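Local structure of putative sugar binding protein (Bacteroides vulgatus ATCC 8482, 3KEZ) at residues N28-Y31 with S32-S36; Q56-S59 with S60-T64; P267-S271 with M272-N276; D386-R389 with K390-A394. The protein probably binds sugars at the outer membrane as a nutrient-capturing member of the SusD family, and carries a calcium ion. All coordinates share one frame; numbering follows the deposited sequence. Where two conformers were deposited one is given.

Contact 1: N28-Y31 with S32-S36; sequences NGIY and STMQS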
loop_
_atom_site.group_PDB
_atom_site.type_symbol
_atom_site.label_atom_id
_atom_site.label_comp_id
_atom_site.label_asym_id
_atom_site.label_seq_id
_atom_site.Cartn_x
_atom_site.Cartn_y
_atom_site.Cartn_z
ATOM N N ASN A 28 8.129 14.200 11.978
ATOM C CA ASN A 28 6.804 14.775 11.957
ATOM C C ASN A 28 6.498 15.395 10.604
ATOM O O ASN A 28 5.404 15.200 10.078
ATOM C CB ASN A 28 6.638 15.813 13.077
ATOM C CG ASN A 28 6.714 15.198 14.473
ATOM O OD1 ASN A 28 6.408 14.029 14.663
ATOM N ND2 ASN A 28 7.120 15.995 15.453
ATOM N N GLY A 29 7.463 16.118 10.036
ATOM C CA GLY A 29 7.329 16.634 8.680
ATOM C C GLY A 29 7.093 15.534 7.660
ATOM O O GLY A 29 6.253 15.681 6.768
ATOM N N ILE A 30 7.826 14.420 7.801
ATOM C CA ILE A 30 7.691 13.292 6.867
ATOM C C ILE A 30 6.241 12.736 6.929
ATOM O O ILE A 30 5.584 12.626 5.932
ATOM C CB ILE A 30 8.754 12.183 7.150
ATOM C CG1 ILE A 30 10.153 12.647 6.698
ATOM C CG2 ILE A 30 8.376 10.889 6.483
ATOM C CD1 ILE A 30 11.332 12.008 7.482
ATOM N N TYR A 31 5.743 12.474 8.132
ATOM C CA TYR A 31 4.417 11.911 8.303
ATOM C C TYR A 31 3.392 12.909 7.774
ATOM O O TYR A 31 2.446 12.516 7.110
ATOM C CB TYR A 31 4.151 11.562 9.780
ATOM C CG TYR A 31 4.849 10.280 10.215
ATOM C CD1 TYR A 31 4.488 9.034 9.669
ATOM C CD2 TYR A 31 5.845 10.303 11.176
ATOM C CE1 TYR A 31 5.114 7.854 10.066
ATOM C CE2 TYR A 31 6.496 9.103 11.595
ATOM C CZ TYR A 31 6.126 7.889 11.014
ATOM O OH TYR A 31 6.751 6.725 11.403
ATOM N N SER A 32 3.612 14.207 7.981
ATOM C CA SER A 32 2.666 15.213 7.480
ATOM C C SER A 32 2.615 15.171 5.941
ATOM O O SER A 32 1.523 15.230 5.341
ATOM C CB SER A 32 3.024 16.613 8.002
ATOM O OG SER A 32 2.276 17.609 7.332
ATOM N N THR A 33 3.784 15.024 5.312
ATOM C CA THR A 33 3.864 14.834 3.850
ATOM C C THR A 33 3.126 13.577 3.368
ATOM O O THR A 33 2.383 13.620 2.371
ATOM C CB THR A 33 5.358 14.815 3.365
ATOM O OG1 THR A 33 5.995 16.035 3.779
ATOM C CG2 THR A 33 5.478 14.643 1.838
HETATM N N MSE A 34 3.316 12.471 4.083
HETATM C CA MSE A 34 2.654 11.214 3.749
HETATM C C MSE A 34 1.147 11.302 3.836
HETATM O O MSE A 34 0.469 10.538 3.156
HETATM C CB MSE A 34 3.118 10.089 4.702
HETATM C CG MSE A 34 4.593 9.774 4.554
HETATM SE SE MSE A 34 5.274 8.537 5.831
HETATM C CE MSE A 34 4.515 7.015 5.060
ATOM N N GLN A 35 0.634 12.165 4.731
ATOM C CA GLN A 35 -0.809 12.420 4.888
ATOM C C GLN A 35 -1.506 13.095 3.711
ATOM O O GLN A 35 -2.743 13.077 3.644
ATOM C CB GLN A 35 -1.091 13.273 6.146
ATOM C CG GLN A 35 -1.066 12.460 7.393
ATOM C CD GLN A 35 -0.756 13.262 8.611
ATOM O OE1 GLN A 35 -1.135 14.451 8.715
ATOM N NE2 GLN A 35 -0.081 12.612 9.578
ATOM N N SER A 36 -0.750 13.685 2.793
ATOM C CA SER A 36 -1.357 14.399 1.659
ATOM C C SER A 36 -2.213 13.473 0.820
ATOM O O SER A 36 -1.886 12.296 0.656
ATOM C CB SER A 36 -0.239 14.996 0.752
ATOM O OG SER A 36 -0.758 15.566 -0.432
HETATM O O HOH W 1 6.269 18.167 5.692
#
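Met34, a selenomethionine, leans its selenium against two side chains one helical turn back, Ile30 and Tyr31, in helix 20-34. Met34 runs side by side with each of them, pointing the same way. The selenium sits 3.9 Å from Ile30 CG2 and lies beside CD1 of the Tyr31 ring. Its distance to the ring centroid is 4.8 Å, on a line 48° off the ring normal, an oblique Met-aromatic contact. The bend at chi3 (75°) turns the terminal methyl of Met34 out of the otherwise extended chain, while Ile30 has chi1 -73°, which sets CG2 anti to N and on the side of Met34. Ile122 of helix 109-134 packs on all three residues, and Phe257 of strand 255-259 on Tyr31 and Met34. The Tyr31 hydroxyl is hydrogen-bonded to Gln118 and to the backbone N of Val193, which fixes the far end of the ring.

On another side of the helix the character is polar. Gly29 O takes the backbone N-H of Thr33 at 2.9 Å and also a water hydrogen at 2.7 Å; that water is hydrogen-bonded to Thr33 OG1 as well, so it bridges carbonyl and hydroxyl. The backbone bond from Met34 N to Ile30 O is 2.9 Å long, and Gln35 N bonds to Tyr31 O. An apolar face packed on helix 109-134 and strand 255-259, and a more polar, exposed face with Asn28, Gly29 and Ser32, are characteristic of an amphipathic helix, here in the helical N-terminal part of a SusD-family protein.

Contact 2: Q56-S59 with S60-T64; sequences QAVS and STKRT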
loop_
_atom_site.group_PDB
_atom_site.type_symbol
_atom_site.label_atom_id
_atom_site.label_comp_id
_atom_site.label_asym_id
_atom_site.label_seq_id
_atom_site.Cartn_x
_atom_site.Cartn_y
_atom_site.Cartn_z
ATOM N N GLN A 56 -12.978 0.501 -10.386
ATOM C CA GLN A 56 -12.901 1.310 -11.588
ATOM C C GLN A 56 -13.236 2.738 -11.230
ATOM O O GLN A 56 -13.844 2.974 -10.203
ATOM C CB GLN A 56 -13.917 0.813 -12.616
ATOM C CG GLN A 56 -15.352 0.710 -12.111
ATOM C CD GLN A 56 -16.284 0.357 -13.201
ATOM O OE1 GLN A 56 -16.591 -0.807 -13.411
ATOM N NE2 GLN A 56 -16.716 1.359 -13.949
ATOM N N ALA A 57 -12.877 3.673 -12.105
ATOM C CA ALA A 57 -13.440 5.020 -12.062
ATOM C C ALA A 57 -14.928 4.937 -12.337
ATOM O O ALA A 57 -15.382 4.149 -13.189
ATOM C CB ALA A 57 -12.793 5.910 -13.092
ATOM N N VAL A 58 -15.694 5.749 -11.621
ATOM C CA VAL A 58 -17.137 5.816 -11.828
ATOM C C VAL A 58 -17.455 6.427 -13.183
ATOM O O VAL A 58 -18.472 6.105 -13.797
ATOM C CB VAL A 58 -17.801 6.596 -10.684
ATOM C CG1 VAL A 58 -19.176 7.158 -11.129
ATOM C CG2 VAL A 58 -17.907 5.676 -9.455
ATOM N N SER A 59 -16.564 7.289 -13.654
ATOM C CA SER A 59 -16.675 7.875 -14.980
ATOM C C SER A 59 -15.296 8.327 -15.450
ATOM O O SER A 59 -14.356 8.408 -14.665
ATOM C CB SER A 59 -17.639 9.055 -14.963
ATOM O OG SER A 59 -16.931 10.240 -14.657
ATOM N N SER A 60 -15.184 8.651 -16.734
ATOM C CA SER A 60 -13.909 9.072 -17.311
ATOM C C SER A 60 -13.375 10.392 -16.774
ATOM O O SER A 60 -12.168 10.625 -16.799
ATOM C CB SER A 60 -14.047 9.191 -18.812
ATOM O OG SER A 60 -14.338 7.920 -19.364
ATOM N N THR A 61 -14.270 11.232 -16.268
ATOM C CA THR A 61 -13.925 12.568 -15.783
ATOM C C THR A 61 -13.658 12.617 -14.267
ATOM O O THR A 61 -13.387 13.681 -13.711
ATOM C CB THR A 61 -15.056 13.555 -16.152
ATOM O OG1 THR A 61 -16.291 13.135 -15.536
ATOM C CG2 THR A 61 -15.248 13.596 -17.676
ATOM N N LYS A 62 -13.697 11.468 -13.608
ATOM C CA LYS A 62 -13.379 11.373 -12.173
ATOM C C LYS A 62 -11.883 11.530 -11.877
ATOM O O LYS A 62 -11.040 11.354 -12.746
ATOM C CB LYS A 62 -13.894 10.037 -11.640
ATOM C CG LYS A 62 -15.412 9.873 -11.761
ATOM C CD LYS A 62 -16.171 10.983 -11.046
ATOM C CE LYS A 62 -17.662 10.733 -11.056
ATOM N NZ LYS A 62 -18.312 11.651 -10.103
ATOM N N ARG A 63 -11.520 11.835 -10.645
ATOM C CA ARG A 63 -10.075 11.937 -10.346
ATOM C C ARG A 63 -9.298 10.678 -10.753
ATOM O O ARG A 63 -8.148 10.787 -11.109
ATOM C CB ARG A 63 -9.803 12.199 -8.872
ATOM C CG ARG A 63 -9.736 13.664 -8.519
ATOM C CD ARG A 63 -11.014 14.196 -8.020
ATOM N NE ARG A 63 -10.921 15.599 -7.648
ATOM C CZ ARG A 63 -11.931 16.465 -7.746
ATOM N NH1 ARG A 63 -13.146 16.072 -8.135
ATOM N NH2 ARG A 63 -11.744 17.718 -7.405
ATOM N N THR A 64 -9.923 9.505 -10.642
ATOM C CA THR A 64 -9.286 8.200 -10.974
ATOM C C THR A 64 -9.380 7.803 -12.444
ATOM O O THR A 64 -8.789 6.783 -12.877
ATOM C CB THR A 64 -9.869 7.082 -10.140
ATOM O OG1 THR A 64 -11.307 7.087 -10.240
ATOM C CG2 THR A 64 -9.453 7.263 -8.699
#
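Ser59 and Lys62 close a type I beta turn that follows strand 55-57, with a weak backbone bond of 3.3 Å from Lys62 N to Ser59 O. The tight part lies inside the turn. Chi1 (-61°) puts Lys62 CG 3.3 Å from Ser59 OG, and the bend at chi2 (-57°) carries CD and CE on past the serine toward Val58, where Lys62 CE rests 3.9 Å from Val58 CG1 as the lysine passes aslant of the valine. The ammonium group continues to the carbonyl O of Tyr281. At the base of the loop Ala57 CB points toward Thr64, whose OG1 is hydrogen-bonded to Asp283, next to the partner strand 284-286.

The crest is looser: Thr61 is exposed, and the CA-CB bond of Ser60 points away, although CB still touches Ser59. Here the Ser59 hydroxyl accepts the N-H of Thr61 within the turn. With alanine in place of Ser59 the Thr61 N-H would probably lose its side-chain acceptor, and a small gap would be likely to open beside the Lys62 methylenes. The bond from Thr61 N to Ser59 OG measures 3.3 Å, with an N-H...O angle of 142°.

Contact 3: P267-S271 with M272-N276; sequences PGKES and MGYLN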
loop_
_atom_site.group_PDB
_atom_site.type_symbol
_atom_site.label_atom_id
_atom_site.label_comp_id
_atom_site.label_asym_id
_atom_site.label_seq_id
_atom_site.Cartn_x
_atom_site.Cartn_y
_atom_site.Cartn_z
ATOM N N PRO A 267 -6.600 16.226 4.854
ATOM C CA PRO A 267 -6.057 16.017 3.521
ATOM C C PRO A 267 -6.918 16.575 2.411
ATOM O O PRO A 267 -6.476 16.603 1.263
ATOM C CB PRO A 267 -5.972 14.486 3.407
ATOM C CG PRO A 267 -7.075 14.013 4.268
ATOM C CD PRO A 267 -7.007 14.948 5.462
ATOM N N GLY A 268 -8.132 16.999 2.722
ATOM C CA GLY A 268 -9.021 17.581 1.712
ATOM C C GLY A 268 -9.840 16.553 0.951
ATOM O O GLY A 268 -9.739 15.337 1.169
ATOM N N LYS A 269 -10.634 17.055 0.017
ATOM C CA LYS A 269 -11.644 16.245 -0.681
ATOM C C LYS A 269 -11.094 15.244 -1.713
ATOM O O LYS A 269 -11.859 14.433 -2.255
ATOM C CB LYS A 269 -12.693 17.158 -1.305
ATOM C CG LYS A 269 -13.635 17.830 -0.287
ATOM C CD LYS A 269 -14.584 18.821 -0.984
ATOM C CE LYS A 269 -15.486 19.545 0.024
ATOM N NZ LYS A 269 -16.441 20.480 -0.641
ATOM N N GLU A 270 -9.787 15.267 -1.989
ATOM C CA GLU A 270 -9.191 14.221 -2.855
ATOM C C GLU A 270 -8.651 13.027 -2.054
ATOM O O GLU A 270 -7.984 12.154 -2.599
ATOM C CB GLU A 270 -8.121 14.810 -3.780
ATOM C CG GLU A 270 -8.687 15.853 -4.722
ATOM C CD GLU A 270 -7.757 16.236 -5.854
ATOM O OE1 GLU A 270 -6.524 16.182 -5.661
ATOM O OE2 GLU A 270 -8.287 16.616 -6.927
ATOM N N SER A 271 -9.008 12.958 -0.776
ATOM C CA SER A 271 -8.617 11.848 0.090
ATOM C C SER A 271 -9.495 10.615 -0.178
ATOM O O SER A 271 -10.593 10.736 -0.718
ATOM C CB SER A 271 -8.782 12.265 1.560
ATOM O OG SER A 271 -10.164 12.345 1.895
HETATM N N MSE A 272 -9.025 9.449 0.235
HETATM C CA MSE A 272 -9.775 8.183 0.027
HETATM C C MSE A 272 -11.171 8.246 0.617
HETATM O O MSE A 272 -12.131 7.728 0.020
HETATM C CB MSE A 272 -8.998 6.981 0.580
HETATM C CG MSE A 272 -7.658 6.719 -0.120
HETATM SE SE MSE A 272 -7.965 6.224 -1.936
HETATM C CE MSE A 272 -8.527 4.345 -1.714
ATOM N N GLY A 273 -11.289 8.902 1.778
ATOM C CA GLY A 273 -12.554 9.040 2.464
ATOM C C GLY A 273 -13.586 9.748 1.613
ATOM O O GLY A 273 -14.761 9.384 1.636
ATOM N N TYR A 274 -13.151 10.767 0.874
ATOM C CA TYR A 274 -14.060 11.497 -0.015
ATOM C C TYR A 274 -14.188 10.833 -1.399
ATOM O O TYR A 274 -15.234 10.933 -2.034
ATOM C CB TYR A 274 -13.603 12.940 -0.161
ATOM C CG TYR A 274 -14.709 13.955 -0.298
ATOM C CD1 TYR A 274 -15.456 14.371 0.803
ATOM C CD2 TYR A 274 -14.983 14.531 -1.532
ATOM C CE1 TYR A 274 -16.477 15.336 0.660
ATOM C CE2 TYR A 274 -15.993 15.479 -1.674
ATOM C CZ TYR A 274 -16.720 15.881 -0.584
ATOM O OH TYR A 274 -17.690 16.825 -0.772
ATOM N N LEU A 275 -13.150 10.154 -1.886
ATOM C CA LEU A 275 -13.264 9.542 -3.228
ATOM C C LEU A 275 -14.168 8.303 -3.201
ATOM O O LEU A 275 -14.897 8.035 -4.161
ATOM C CB LEU A 275 -11.895 9.181 -3.805
ATOM C CG LEU A 275 -10.921 10.346 -4.049
ATOM C CD1 LEU A 275 -9.533 9.790 -4.343
ATOM C CD2 LEU A 275 -11.428 11.230 -5.164
ATOM N N ASN A 276 -14.176 7.595 -2.072
ATOM C CA ASN A 276 -14.851 6.287 -2.001
ATOM C C ASN A 276 -16.191 6.395 -1.328
ATOM O O ASN A 276 -16.462 5.664 -0.397
ATOM C CB ASN A 276 -13.948 5.289 -1.237
ATOM C CG ASN A 276 -12.758 4.815 -2.078
ATOM O OD1 ASN A 276 -12.831 3.750 -2.707
ATOM N ND2 ASN A 276 -11.658 5.611 -2.099
#
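The backbone makes a type I beta turn from Gly268 to Ser271 and passes straight into the short helix 272-275, with Ser271 at the N-cap position and its carbonyl O accepting Leu275 N at 2.9 Å. Across this turn-to-helix junction Lys269 lies along the ring of Tyr274, both side chains pointing the same way. CB, CG and CD of the extended lysine chain run over one face, and CE reaches the hydroxyl; CG stands above the ring centre, 3.6 Å from the centroid and 11° off the normal, a CH-pi contact. Tyr274 CB, meanwhile, packs 3.1 Å from Lys269 O. The ring also meets Tyr281 edge to face, so the turn and the following loop both fix its position. A serine in place of Tyr274 would probably leave the Lys269 methylenes without their aromatic support and free to turn.

Leu275 bends back over the turn, its CD1 3.3 Å from Glu270 O. The hydroxyl of Ser271 is hydrogen-bonded to the carbonyl O of Thr328, in the loop beside the calcium site. At the helix end, Asn276 folds back: Met272 O accepts both its backbone N, at 2.9 Å, and its side-chain ND2, at 3.0 Å.

Contact 4: D386-R389 with K390-A394; sequences DERR and KELVA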
loop_
_atom_site.group_PDB
_atom_site.type_symbol
_atom_site.label_atom_id
_atom_site.label_comp_id
_atom_site.label_asym_id
_atom_site.label_seq_id
_atom_site.Cartn_x
_atom_site.Cartn_y
_atom_site.Cartn_z
ATOM N N ASP A 386 -7.257 -14.849 -4.644
ATOM C CA ASP A 386 -8.693 -14.678 -4.590
ATOM C C ASP A 386 -9.244 -14.313 -3.215
ATOM O O ASP A 386 -10.147 -13.511 -3.136
ATOM C CB ASP A 386 -9.426 -15.880 -5.155
ATOM C CG ASP A 386 -9.452 -15.859 -6.684
ATOM O OD1 ASP A 386 -9.008 -14.852 -7.291
ATOM O OD2 ASP A 386 -9.834 -16.888 -7.262
ATOM N N GLU A 387 -8.687 -14.879 -2.138
ATOM C CA GLU A 387 -8.971 -14.363 -0.811
ATOM C C GLU A 387 -8.399 -12.939 -0.590
ATOM O O GLU A 387 -9.094 -12.051 -0.067
ATOM C CB GLU A 387 -8.458 -15.312 0.253
ATOM C CG GLU A 387 -9.007 -15.049 1.672
ATOM C CD GLU A 387 -10.507 -15.218 1.787
ATOM O OE1 GLU A 387 -11.097 -16.007 1.021
ATOM O OE2 GLU A 387 -11.104 -14.565 2.665
ATOM N N ARG A 388 -7.155 -12.718 -0.986
ATOM C CA ARG A 388 -6.494 -11.425 -0.783
ATOM C C ARG A 388 -7.290 -10.265 -1.443
ATOM O O ARG A 388 -7.436 -9.195 -0.864
ATOM C CB ARG A 388 -5.067 -11.487 -1.351
ATOM C CG ARG A 388 -4.180 -10.278 -1.105
ATOM C CD ARG A 388 -2.932 -10.301 -2.009
ATOM N NE ARG A 388 -2.012 -9.231 -1.667
ATOM C CZ ARG A 388 -1.230 -9.228 -0.569
ATOM N NH1 ARG A 388 -1.220 -10.243 0.292
ATOM N NH2 ARG A 388 -0.461 -8.181 -0.324
ATOM N N ARG A 389 -7.775 -10.467 -2.660
ATOM C CA ARG A 389 -8.505 -9.405 -3.345
ATOM C C ARG A 389 -9.811 -9.014 -2.613
ATOM O O ARG A 389 -10.208 -7.854 -2.627
ATOM C CB ARG A 389 -8.767 -9.769 -4.807
ATOM C CG ARG A 389 -9.868 -10.800 -4.992
ATOM C CD ARG A 389 -9.706 -11.581 -6.256
ATOM N NE ARG A 389 -10.238 -10.815 -7.357
ATOM C CZ ARG A 389 -10.552 -11.306 -8.550
ATOM N NH1 ARG A 389 -10.391 -12.597 -8.826
ATOM N NH2 ARG A 389 -11.025 -10.494 -9.475
ATOM N N LYS A 390 -10.461 -9.979 -1.966
ATOM C CA LYS A 390 -11.650 -9.686 -1.168
ATOM C C LYS A 390 -11.256 -8.913 0.047
ATOM O O LYS A 390 -11.900 -7.907 0.371
ATOM C CB LYS A 390 -12.417 -10.949 -0.775
ATOM C CG LYS A 390 -12.924 -11.774 -1.978
ATOM C CD LYS A 390 -13.615 -13.095 -1.501
ATOM C CE LYS A 390 -13.914 -13.984 -2.671
ATOM N NZ LYS A 390 -14.238 -15.339 -2.213
ATOM N N GLU A 391 -10.154 -9.315 0.686
ATOM C CA GLU A 391 -9.711 -8.642 1.907
ATOM C C GLU A 391 -9.163 -7.223 1.697
ATOM O O GLU A 391 -9.416 -6.344 2.513
ATOM C CB GLU A 391 -8.665 -9.500 2.629
ATOM C CG GLU A 391 -8.320 -8.942 3.975
ATOM C CD GLU A 391 -9.525 -8.882 4.889
ATOM O OE1 GLU A 391 -10.241 -9.914 4.990
ATOM O OE2 GLU A 391 -9.757 -7.818 5.512
ATOM N N LEU A 392 -8.437 -6.981 0.605
ATOM C CA LEU A 392 -7.667 -5.761 0.454
ATOM C C LEU A 392 -8.209 -4.780 -0.602
ATOM O O LEU A 392 -7.543 -3.834 -0.966
ATOM C CB LEU A 392 -6.208 -6.106 0.177
ATOM C CG LEU A 392 -5.474 -6.902 1.289
ATOM C CD1 LEU A 392 -3.970 -7.043 0.931
ATOM C CD2 LEU A 392 -5.593 -6.206 2.645
ATOM N N VAL A 393 -9.419 -5.020 -1.083
ATOM C CA VAL A 393 -10.095 -4.106 -1.996
ATOM C C VAL A 393 -10.100 -2.654 -1.428
ATOM O O VAL A 393 -10.394 -2.421 -0.222
ATOM C CB VAL A 393 -11.497 -4.626 -2.375
ATOM C CG1 VAL A 393 -12.427 -4.707 -1.160
ATOM C CG2 VAL A 393 -12.072 -3.798 -3.512
ATOM N N ALA A 394 -9.669 -1.720 -2.293
ATOM C CA ALA A 394 -9.600 -0.242 -2.004
ATOM C C ALA A 394 -8.423 0.162 -1.094
ATOM O O ALA A 394 -8.351 1.313 -0.638
ATOM C CB ALA A 394 -10.952 0.309 -1.462
HETATM O O HOH W 2 -11.868 -16.435 -1.539
#
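Leu392 CD1 lies over one face of the Arg388 guanidinium, 3.7 Å above the plane and over its centre, where the two side chains meet one helical turn apart in helix 381-392. Arg388 reaches this position with CG anti to the backbone N (chi1 -174°) and its chain extended as far as NE. Its NE and NH2 form salt bridges to Asp401 and Glu339, and NH1 bonds to Asn343. The Arg389 guanidinium is used at its edge: Asp386 OD1 lies almost in its plane, in a salt bridge of 3.1 Å to Arg389 NH1. NH1 comes to OD1 from above the carboxylate plane, 46° out of it. NH2 of Arg389 forms a second salt bridge, to Asp54.

Lys390 stretches back along the preceding turn, its CG 3.5 Å from Asp386 O. Its ammonium NZ stands 4.6 Å from Glu387 OE1, too far for a salt bridge, and a water spans the gap with 2.7 Å to each: it donates to the carboxylate and accepts from NZ. The other oxygen of Glu387, OE2, pairs with Arg302, which also reaches Glu391.

Glu387, Arg388 and Glu391 are buried, and their charges are paired with neighbours. This pairing probably keeps the acids ionised and offsets the cost of burying charge, while tying helix 381-392 to helices 337-350 and 398-403.

Contact 3 links the other three. Gln35 O of contact 1 touches Pro267 CB at 3.5 Å, Arg63 of contact 2 forms a salt bridge from NE to Glu270 OE2 at 2.9 Å, and Met272 CE packs near Ala394 O of contact 4. Contacts 1 and 4 lie on opposite sides of the chain's centre, their centres 27 Å apart, and do not meet. The calcium ion is nearest to contacts 1 and 3: it lies about 9 Å from the side chain of Gln35 and from Gly273, and the side chain of the calcium ligand Asn261 is about 4 Å from that of Gln35 and about 5 Å from that of Ser271. Contacts 2 and 4 lie away from this site.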